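Local coordinates for protein acylneuraminate lyase (Mycoplasma synoviae, PDB 4N4P) that belongs to the dihydrodipicolinate synthetase family and folds as a TIM barrel, a ring of parallel strands surrounded by helices, at residues Asp133-Ile138 with Asn162-Lys167; Val77-Gln82 with Leu101-Ile106; Leu253-Lys258 with Lys273-Tyr278. All blocks are in the same frame, centred on the assembly; numbering follows the deposited sequence.

Interaction 1: Asp133-Ile138 with Asn162-Lys167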
loop_
_atom_site.group_PDB
_atom_site.type_symbol
_atom_site.label_atom_id
_atom_site.label_comp_id
_atom_site.label_asym_id
_atom_site.label_seq_id
_atom_site.Cartn_x
_atom_site.Cartn_y
_atom_site.Cartn_z
ATOM N N ASP A 133 32.015 10.068 -21.041
ATOM C CA ASP A 133 31.979 11.288 -20.260
ATOM C C ASP A 133 30.882 12.193 -20.789
ATOM O O ASP A 133 31.068 12.995 -21.712
ATOM C CB ASP A 133 33.359 11.953 -20.268
ATOM C CG ASP A 133 34.380 11.170 -19.438
ATOM O OD1 ASP A 133 33.989 10.320 -18.587
ATOM O OD2 ASP A 133 35.593 11.404 -19.643
ATOM N N ILE A 134 29.705 12.013 -20.205
ATOM C CA ILE A 134 28.513 12.742 -20.592
ATOM C C ILE A 134 27.666 12.815 -19.312
ATOM O O ILE A 134 27.643 11.877 -18.526
ATOM C CB ILE A 134 27.773 12.063 -21.795
ATOM C CG1 ILE A 134 26.538 12.890 -22.214
ATOM C CG2 ILE A 134 27.431 10.590 -21.451
ATOM C CD1 ILE A 134 25.856 12.431 -23.550
ATOM N N PRO A 135 27.017 13.960 -19.059
ATOM C CA PRO A 135 26.293 14.062 -17.788
ATOM C C PRO A 135 25.149 13.065 -17.712
ATOM O O PRO A 135 24.480 12.843 -18.714
ATOM C CB PRO A 135 25.749 15.487 -17.835
ATOM C CG PRO A 135 26.793 16.235 -18.592
ATOM C CD PRO A 135 27.122 15.271 -19.723
ATOM N N MET A 136 24.961 12.475 -16.533
ATOM C CA MET A 136 23.894 11.509 -16.285
ATOM C C MET A 136 22.860 12.053 -15.295
ATOM O O MET A 136 23.208 12.650 -14.247
ATOM C CB MET A 136 24.507 10.191 -15.757
ATOM C CG MET A 136 23.567 9.275 -15.014
ATOM S SD MET A 136 22.370 8.518 -16.165
ATOM C CE MET A 136 23.407 7.284 -16.939
ATOM N N LEU A 137 21.581 11.846 -15.632
ATOM C CA LEU A 137 20.482 12.057 -14.701
ATOM C C LEU A 137 19.962 10.699 -14.270
ATOM O O LEU A 137 19.474 9.941 -15.113
ATOM C CB LEU A 137 19.341 12.846 -15.389
ATOM C CG LEU A 137 19.761 14.283 -15.701
ATOM C CD1 LEU A 137 18.786 14.905 -16.766
ATOM C CD2 LEU A 137 19.844 15.084 -14.405
ATOM N N ILE A 138 20.081 10.371 -12.983
ATOM C CA ILE A 138 19.549 9.117 -12.499
ATOM C C ILE A 138 18.042 9.256 -12.259
ATOM O O ILE A 138 17.510 10.369 -12.190
ATOM C CB ILE A 138 20.292 8.618 -11.245
ATOM C CG1 ILE A 138 20.148 9.605 -10.086
ATOM C CG2 ILE A 138 21.783 8.393 -11.557
ATOM C CD1 ILE A 138 20.735 9.097 -8.790
ATOM N N ASN A 162 30.127 11.466 -13.130
ATOM C CA ASN A 162 29.328 11.999 -14.250
ATOM C C ASN A 162 27.849 12.225 -13.943
ATOM O O ASN A 162 27.144 12.805 -14.771
ATOM C CB ASN A 162 29.441 11.164 -15.547
ATOM C CG ASN A 162 30.848 11.121 -16.106
ATOM O OD1 ASN A 162 31.559 12.134 -16.130
ATOM N ND2 ASN A 162 31.253 9.942 -16.590
ATOM N N VAL A 163 27.386 11.787 -12.775
ATOM C CA VAL A 163 25.992 12.050 -12.392
ATOM C C VAL A 163 25.841 13.514 -11.981
ATOM O O VAL A 163 26.525 13.980 -11.048
ATOM C CB VAL A 163 25.477 11.124 -11.273
ATOM C CG1 VAL A 163 24.073 11.553 -10.835
ATOM C CG2 VAL A 163 25.449 9.641 -11.746
ATOM N N ILE A 164 24.971 14.242 -12.671
ATOM C CA ILE A 164 24.801 15.671 -12.323
ATOM C C ILE A 164 23.517 15.921 -11.526
ATOM O O ILE A 164 23.295 17.030 -11.004
ATOM C CB ILE A 164 24.859 16.603 -13.567
ATOM C CG1 ILE A 164 23.752 16.217 -14.581
ATOM C CG2 ILE A 164 26.259 16.572 -14.197
ATOM C CD1 ILE A 164 23.488 17.329 -15.629
ATOM N N GLY A 165 22.690 14.882 -11.389
ATOM C CA GLY A 165 21.390 15.060 -10.717
ATOM C C GLY A 165 20.441 13.921 -11.055
ATOM O O GLY A 165 20.871 12.823 -11.358
ATOM N N SER A 166 19.147 14.198 -11.025
ATOM C CA SER A 166 18.178 13.134 -11.139
ATOM C C SER A 166 16.959 13.656 -11.860
ATOM O O SER A 166 16.649 14.852 -11.752
ATOM C CB SER A 166 17.800 12.680 -9.714
ATOM O OG SER A 166 16.614 11.881 -9.689
ATOM N N LYS A 167 16.275 12.755 -12.575
ATOM C CA LYS A 167 14.943 13.002 -13.081
ATOM C C LYS A 167 13.990 12.538 -11.977
ATOM O O LYS A 167 13.968 11.345 -11.633
ATOM C CB LYS A 167 14.722 12.228 -14.380
ATOM C CG LYS A 167 13.329 12.381 -14.945
ATOM C CD LYS A 167 13.325 11.864 -16.366
ATOM C CE LYS A 167 11.944 11.871 -16.945
ATOM N NZ LYS A 167 11.223 10.660 -16.513
#
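Met136 N donates to Asn162 O at 2.8 Å, and Met136 O accepts a hydrogen bond from Ile164 N, two residues beyond Asn162, at 2.9 Å. These bonds pair Met136 with Val163 in parallel. The next rung joins Leu137 to Gly165 rather than Ile164, so the register slips by one residue: a beta bulge. Beyond it Ile138 N reaches Gly165 O at 3.0 Å. Ile138 O is gripped twice. Lys167 N approaches at 2.7 Å almost straight down the carbonyl bond (C=O...N 168°), while Ser166 OG, held anti to its own backbone N, donates at 3.1 Å from 50° out of the carbonyl plane. At the other end Asn162 ND2 gives only a weak bond to Asp133 OD1, 3.4 Å, with the amide and carboxylate planes 63° apart, and a second weak one to Ser129 O; the carboxylate has a stronger partner in Lys161. Apolar groups cover the strand pair: Val163 CG2 touches Met136 CG and, 3.9 Å away, Ile138 CG2, while Ile164 CD1 lies against Pro135 CB. Helix 151-158 packs on Ile138 through Phe154, Leu157 and Leu158. The pair forms neighbouring strands of the parallel TIM-barrel sheet. Its chemistry implies that Ile138 N and O are both satisfied beyond the bulge, the carbonyl by main chain and hydroxyl together, whereas the Asn162-Asp133 side-chain bond is weak and its carboxylate is also held by Lys161.

Interaction 2: Val77-Gln82 with Leu101-Ile106; sequences VTLIAQ and LKYDAI
Strand 78-82 and the chain entering strand 105-108 run parallel, with Ile80 paired to Ala105 and Ala81 to Ile106 at CA-CA separations of 4.8 Å and 4.7 Å, and with Ala81 N bonded to Ala105 O at 3.1 Å. Ahead of these rungs a side chain takes over from the backbone: Asp104 OD2 accepts from Leu79 N at 2.8 Å through its anti lone pair, with an N-H...O angle of 166°. Asp104 CG stands anti to its carbonyl carbon (chi1 -64°), which carries the carboxylate across to the neighbouring strand. Asp104 N returns a bond to Leu79 O, 2.9 Å, and Ala105 N adds a weak one to the same oxygen. A water bridges Asp104 OD2 and Val77 O, while Lys6 forms a salt bridge with the other carboxylate oxygen. The two strands belong to a beta-alpha-beta unit of the TIM barrel; the end of the connecting helix 88-100 is closed by a Schellman motif, with Lys102 at positive phi. The Thr78 and Asp104 side chains cross at about a right angle, with Thr78 CG2 3.6 Å from Asp104 CB. Leu79 and Tyr103 make an apolar contact: Leu79 CB touches Tyr103 CD2 at 3.5 Å, and Leu79 CD1 sits over one ring face, displaced toward the rim. Ala81 CB approaches the same ring obliquely, and Tyr103 OH bonds to Met66 O in helix 59-73.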
loop_
_atom_site.group_PDB
_atom_site.type_symbol
_atom_site.label_atom_id
_atom_site.label_comp_id
_atom_site.label_asym_id
_atom_site.label_seq_id
_atom_site.Cartn_x
_atom_site.Cartn_y
_atom_site.Cartn_z
ATOM N N VAL A 77 17.772 22.881 -29.767
ATOM C CA VAL A 77 17.377 22.792 -28.360
ATOM C C VAL A 77 18.211 21.753 -27.625
ATOM O O VAL A 77 18.956 21.002 -28.235
ATOM C CB VAL A 77 15.847 22.526 -28.207
ATOM C CG1 VAL A 77 15.025 23.606 -28.929
ATOM C CG2 VAL A 77 15.470 21.088 -28.655
ATOM N N THR A 78 18.089 21.717 -26.302
ATOM C CA THR A 78 18.863 20.782 -25.457
ATOM C C THR A 78 18.321 19.378 -25.678
ATOM O O THR A 78 17.114 19.227 -25.840
ATOM C CB THR A 78 18.718 21.206 -23.985
ATOM O OG1 THR A 78 19.170 22.575 -23.867
ATOM C CG2 THR A 78 19.539 20.300 -23.010
ATOM N N LEU A 79 19.203 18.382 -25.700
ATOM C CA LEU A 79 18.757 16.990 -25.879
ATOM C C LEU A 79 19.188 16.115 -24.737
ATOM O O LEU A 79 20.328 16.154 -24.320
ATOM C CB LEU A 79 19.302 16.405 -27.188
ATOM C CG LEU A 79 18.844 17.038 -28.514
ATOM C CD1 LEU A 79 19.509 16.357 -29.696
ATOM C CD2 LEU A 79 17.316 17.014 -28.670
ATOM N N ILE A 80 18.261 15.302 -24.242
ATOM C CA ILE A 80 18.549 14.302 -23.233
ATOM C C ILE A 80 18.029 12.975 -23.742
ATOM O O ILE A 80 16.913 12.905 -24.228
ATOM C CB ILE A 80 17.877 14.627 -21.876
ATOM C CG1 ILE A 80 18.242 16.050 -21.410
ATOM C CG2 ILE A 80 18.287 13.607 -20.829
ATOM C CD1 ILE A 80 17.529 16.475 -20.137
ATOM N N ALA A 81 18.853 11.930 -23.658
ATOM C CA ALA A 81 18.445 10.586 -24.075
ATOM C C ALA A 81 18.368 9.643 -22.892
ATOM O O ALA A 81 19.345 9.467 -22.175
ATOM C CB ALA A 81 19.466 10.006 -25.102
ATOM N N GLN A 82 17.210 9.009 -22.712
ATOM C CA GLN A 82 17.068 7.936 -21.717
ATOM C C GLN A 82 17.600 6.677 -22.392
ATOM O O GLN A 82 17.141 6.335 -23.475
ATOM C CB GLN A 82 15.588 7.755 -21.355
ATOM C CG GLN A 82 15.343 6.948 -20.076
ATOM C CD GLN A 82 15.753 5.501 -20.201
ATOM O OE1 GLN A 82 16.441 4.975 -19.339
ATOM N NE2 GLN A 82 15.308 4.838 -21.268
ATOM N N LEU A 101 27.014 11.814 -30.536
ATOM C CA LEU A 101 26.014 12.629 -31.199
ATOM C C LEU A 101 25.791 13.984 -30.524
ATOM O O LEU A 101 24.940 14.754 -30.974
ATOM C CB LEU A 101 24.675 11.877 -31.312
ATOM C CG LEU A 101 24.690 10.677 -32.262
ATOM C CD1 LEU A 101 23.444 9.851 -31.990
ATOM C CD2 LEU A 101 24.754 11.128 -33.714
ATOM N N LYS A 102 26.566 14.240 -29.469
ATOM C CA LYS A 102 26.604 15.526 -28.753
ATOM C C LYS A 102 25.319 15.796 -27.983
ATOM O O LYS A 102 24.865 16.945 -27.896
ATOM C CB LYS A 102 26.909 16.707 -29.701
ATOM C CG LYS A 102 28.060 16.483 -30.683
ATOM C CD LYS A 102 29.382 16.806 -30.061
ATOM C CE LYS A 102 30.316 17.429 -31.098
ATOM N NZ LYS A 102 31.240 18.411 -30.446
ATOM N N TYR A 103 24.737 14.741 -27.421
ATOM C CA TYR A 103 23.608 14.907 -26.489
ATOM C C TYR A 103 24.090 15.670 -25.260
ATOM O O TYR A 103 25.244 15.542 -24.850
ATOM C CB TYR A 103 23.020 13.529 -26.078
ATOM C CG TYR A 103 22.003 13.055 -27.085
ATOM C CD1 TYR A 103 22.405 12.555 -28.340
ATOM C CD2 TYR A 103 20.635 13.178 -26.825
ATOM C CE1 TYR A 103 21.456 12.162 -29.307
ATOM C CE2 TYR A 103 19.688 12.798 -27.750
ATOM C CZ TYR A 103 20.102 12.296 -29.014
ATOM O OH TYR A 103 19.156 11.945 -29.945
ATOM N N ASP A 104 23.198 16.456 -24.661
ATOM C CA ASP A 104 23.577 17.293 -23.520
ATOM C C ASP A 104 23.628 16.501 -22.219
ATOM O O ASP A 104 24.392 16.818 -21.281
ATOM C CB ASP A 104 22.610 18.467 -23.441
ATOM C CG ASP A 104 22.719 19.357 -24.635
ATOM O OD1 ASP A 104 23.758 20.068 -24.755
ATOM O OD2 ASP A 104 21.799 19.354 -25.467
ATOM N N ALA A 105 22.803 15.458 -22.153
ATOM C CA ALA A 105 22.828 14.540 -21.026
ATOM C C ALA A 105 22.200 13.208 -21.436
ATOM O O ALA A 105 21.516 13.102 -22.463
ATOM C CB ALA A 105 22.064 15.103 -19.803
ATOM N N ILE A 106 22.395 12.225 -20.580
ATOM C CA ILE A 106 21.695 10.958 -20.688
ATOM C C ILE A 106 20.996 10.723 -19.370
ATOM O O ILE A 106 21.290 11.394 -18.366
ATOM C CB ILE A 106 22.648 9.756 -20.996
ATOM C CG1 ILE A 106 23.800 9.708 -19.975
ATOM C CG2 ILE A 106 23.159 9.818 -22.442
ATOM C CD1 ILE A 106 24.732 8.511 -20.108
HETATM O O HOH W 1 21.611 20.319 -28.059
#

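Interaction 3: Leu253-Lys258 with Lys273-Tyr278; sequences LMQSLK and KPFWRY
Gln255 supplies the polar link between helix 253-263 and the loop that follows it: its NE2 donates to Trp276 O at 2.8 Å with an N-H...O angle of 166°. The donor lies in the carbonyl plane on a lone pair, and the acceptor in turn lies in the glutamine amide plane, so both flat groups are well aligned for the bond. An unusual chi2 of 95° bends the chain and swings the amide toward the loop. Trp276 N, 3.4 Å from Gln255 NE2, is not bonded to it, since both are donors; it donates a hydrogen bond instead to OE2 of Glu120 of the second subunit. Tyr278 has its own polar tie to the helix start, through OH to Gly252 N.

Apolar contacts lie beside the glutamine bond. Gln255 CG lies at the edge of the Tyr278 ring, in its plane and 3.9 Å from Tyr278 CE2, with the amide turned 61° from the ring. Within the loop, Trp276 CD1 stands over the centre of the Tyr278 ring, 3.6 Å above its plane. Met254 CE reaches Phe275 CZ at 3.6 Å, approaching the ring obliquely after bends at chi2 and chi3. Phe275 also meets another copy of the protein, edge-to-face with Tyr114 of the second subunit.

The chemistry implies that the straight bond ties the Trp276 carbonyl to the buried amide of Gln255, while Phe275 packs both on Met254 of its own helix and on Tyr114 and Phe116 of the second subunit.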
loop_
_atom_site.group_PDB
_atom_site.type_symbol
_atom_site.label_atom_id
_atom_site.label_comp_id
_atom_site.label_asym_id
_atom_site.label_seq_id
_atom_site.Cartn_x
_atom_site.Cartn_y
_atom_site.Cartn_z
ATOM N N LEU A 253 -2.426 7.472 -23.220
ATOM C CA LEU A 253 -1.581 8.666 -23.293
ATOM C C LEU A 253 -0.840 8.776 -24.628
ATOM O O LEU A 253 -0.980 9.778 -25.341
ATOM C CB LEU A 253 -0.583 8.683 -22.131
ATOM C CG LEU A 253 0.466 9.805 -22.179
ATOM C CD1 LEU A 253 -0.201 11.202 -22.027
ATOM C CD2 LEU A 253 1.559 9.561 -21.106
ATOM N N MET A 254 -0.047 7.761 -24.968
ATOM C CA MET A 254 0.769 7.860 -26.200
ATOM C C MET A 254 -0.101 7.909 -27.461
ATOM O O MET A 254 0.201 8.664 -28.403
ATOM C CB MET A 254 1.805 6.735 -26.274
ATOM C CG MET A 254 3.091 7.078 -25.503
ATOM S SD MET A 254 2.900 6.832 -23.735
ATOM C CE MET A 254 3.241 5.062 -23.743
ATOM N N GLN A 255 -1.192 7.132 -27.456
ATOM C CA GLN A 255 -2.137 7.145 -28.582
ATOM C C GLN A 255 -2.730 8.538 -28.761
ATOM O O GLN A 255 -2.901 8.994 -29.892
ATOM C CB GLN A 255 -3.286 6.155 -28.358
ATOM C CG GLN A 255 -2.842 4.682 -28.212
ATOM C CD GLN A 255 -2.662 4.271 -26.759
ATOM O OE1 GLN A 255 -2.156 5.051 -25.953
ATOM N NE2 GLN A 255 -3.086 3.035 -26.412
ATOM N N SER A 256 -3.048 9.191 -27.640
ATOM C CA SER A 256 -3.644 10.520 -27.664
ATOM C C SER A 256 -2.649 11.572 -28.123
ATOM O O SER A 256 -2.984 12.440 -28.952
ATOM C CB SER A 256 -4.159 10.885 -26.274
ATOM O OG SER A 256 -5.219 10.028 -25.902
ATOM N N LEU A 257 -1.440 11.518 -27.576
ATOM C CA LEU A 257 -0.396 12.468 -28.017
ATOM C C LEU A 257 -0.151 12.326 -29.528
ATOM O O LEU A 257 -0.078 13.315 -30.259
ATOM C CB LEU A 257 0.912 12.268 -27.246
ATOM C CG LEU A 257 0.870 12.595 -25.742
ATOM C CD1 LEU A 257 2.230 12.187 -25.078
ATOM C CD2 LEU A 257 0.586 14.067 -25.532
ATOM N N LYS A 258 -0.027 11.086 -29.990
ATOM C CA LYS A 258 0.252 10.860 -31.413
ATOM C C LYS A 258 -0.907 11.341 -32.272
ATOM O O LYS A 258 -0.691 12.018 -33.274
ATOM C CB LYS A 258 0.604 9.390 -31.672
ATOM C CG LYS A 258 2.067 9.076 -31.259
ATOM C CD LYS A 258 2.366 7.591 -31.274
ATOM C CE LYS A 258 3.807 7.345 -30.787
ATOM N NZ LYS A 258 4.303 5.910 -30.999
ATOM N N LYS A 273 2.326 -2.495 -30.206
ATOM C CA LYS A 273 1.763 -3.486 -29.289
ATOM C C LYS A 273 2.665 -3.649 -28.070
ATOM O O LYS A 273 3.884 -3.569 -28.196
ATOM C CB LYS A 273 1.645 -4.833 -29.998
ATOM C CG LYS A 273 0.783 -4.788 -31.258
ATOM C CD LYS A 273 0.891 -6.162 -31.945
ATOM C CE LYS A 273 0.198 -6.166 -33.291
ATOM N NZ LYS A 273 -1.267 -6.127 -33.098
ATOM N N PRO A 274 2.074 -3.921 -26.887
ATOM C CA PRO A 274 0.660 -4.226 -26.661
ATOM C C PRO A 274 -0.264 -3.050 -26.309
ATOM O O PRO A 274 -1.392 -3.290 -25.824
ATOM C CB PRO A 274 0.701 -5.206 -25.498
ATOM C CG PRO A 274 1.952 -4.837 -24.737
ATOM C CD PRO A 274 2.914 -4.242 -25.717
ATOM N N PHE A 275 0.170 -1.807 -26.566
ATOM C CA PHE A 275 -0.715 -0.660 -26.370
ATOM C C PHE A 275 -1.949 -0.780 -27.254
ATOM O O PHE A 275 -1.864 -1.243 -28.408
ATOM C CB PHE A 275 0.007 0.671 -26.613
ATOM C CG PHE A 275 0.961 1.003 -25.519
ATOM C CD1 PHE A 275 0.483 1.416 -24.265
ATOM C CD2 PHE A 275 2.332 0.849 -25.705
ATOM C CE1 PHE A 275 1.380 1.697 -23.218
ATOM C CE2 PHE A 275 3.237 1.116 -24.654
ATOM C CZ PHE A 275 2.745 1.541 -23.414
ATOM N N TRP A 276 -3.083 -0.381 -26.688
ATOM C CA TRP A 276 -4.365 -0.448 -27.369
ATOM C C TRP A 276 -4.360 0.408 -28.631
ATOM O O TRP A 276 -3.961 1.581 -28.601
ATOM C CB TRP A 276 -5.473 0.026 -26.434
ATOM C CG TRP A 276 -6.840 -0.237 -26.993
ATOM C CD1 TRP A 276 -7.644 0.643 -27.670
ATOM C CD2 TRP A 276 -7.542 -1.480 -26.957
ATOM N NE1 TRP A 276 -8.818 0.018 -28.049
ATOM C CE2 TRP A 276 -8.780 -1.284 -27.616
ATOM C CE3 TRP A 276 -7.251 -2.743 -26.419
ATOM C CZ2 TRP A 276 -9.738 -2.310 -27.749
ATOM C CZ3 TRP A 276 -8.195 -3.770 -26.559
ATOM C CH2 TRP A 276 -9.433 -3.535 -27.213
ATOM N N ARG A 277 -4.788 -0.188 -29.745
ATOM C CA ARG A 277 -5.005 0.575 -30.987
ATOM C C ARG A 277 -6.467 0.977 -31.100
ATOM O O ARG A 277 -7.333 0.116 -31.187
ATOM C CB ARG A 277 -4.591 -0.265 -32.201
ATOM C CG ARG A 277 -4.805 0.403 -33.580
ATOM C CD ARG A 277 -3.883 1.584 -33.802
ATOM N NE ARG A 277 -2.491 1.218 -33.613
ATOM C CZ ARG A 277 -1.719 0.686 -34.557
ATOM N NH1 ARG A 277 -2.187 0.466 -35.773
ATOM N NH2 ARG A 277 -0.466 0.384 -34.276
ATOM N N TYR A 278 -6.743 2.280 -31.076
ATOM C CA TYR A 278 -8.122 2.767 -31.119
ATOM C C TYR A 278 -8.630 2.787 -32.554
ATOM O O TYR A 278 -7.844 2.764 -33.488
ATOM C CB TYR A 278 -8.222 4.179 -30.511
ATOM C CG TYR A 278 -8.044 4.210 -29.019
ATOM C CD1 TYR A 278 -9.138 4.052 -28.168
ATOM C CD2 TYR A 278 -6.764 4.375 -28.449
ATOM C CE1 TYR A 278 -8.988 4.057 -26.790
ATOM C CE2 TYR A 278 -6.605 4.387 -27.081
ATOM C CZ TYR A 278 -7.704 4.233 -26.252
ATOM O OH TYR A 278 -7.509 4.220 -24.890
#

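Interactions 1 and 2 share one parallel sheet, their centres 11 Å apart. Strands 136-139 and 105-108 are neighbours in it, and two probable backbone hydrogen bonds join them directly: Leu137 N to Ile106 O at 2.8 Å and Pro135 O to Ile106 N at 2.9 Å. Packing of Ile134 CD1 on Tyr103 O, 3.4 Å, adds to the seam. Interaction 3 stands apart, on the opposite side of the chain's centre, with its centre about 30 Å from that of interaction 1 and 26 Å from that of interaction 2; nearest atoms are about 11 Å and 12 Å away. It involves helix 253-263 and meets the second subunit, whereas no other chain touches interactions 1 and 2.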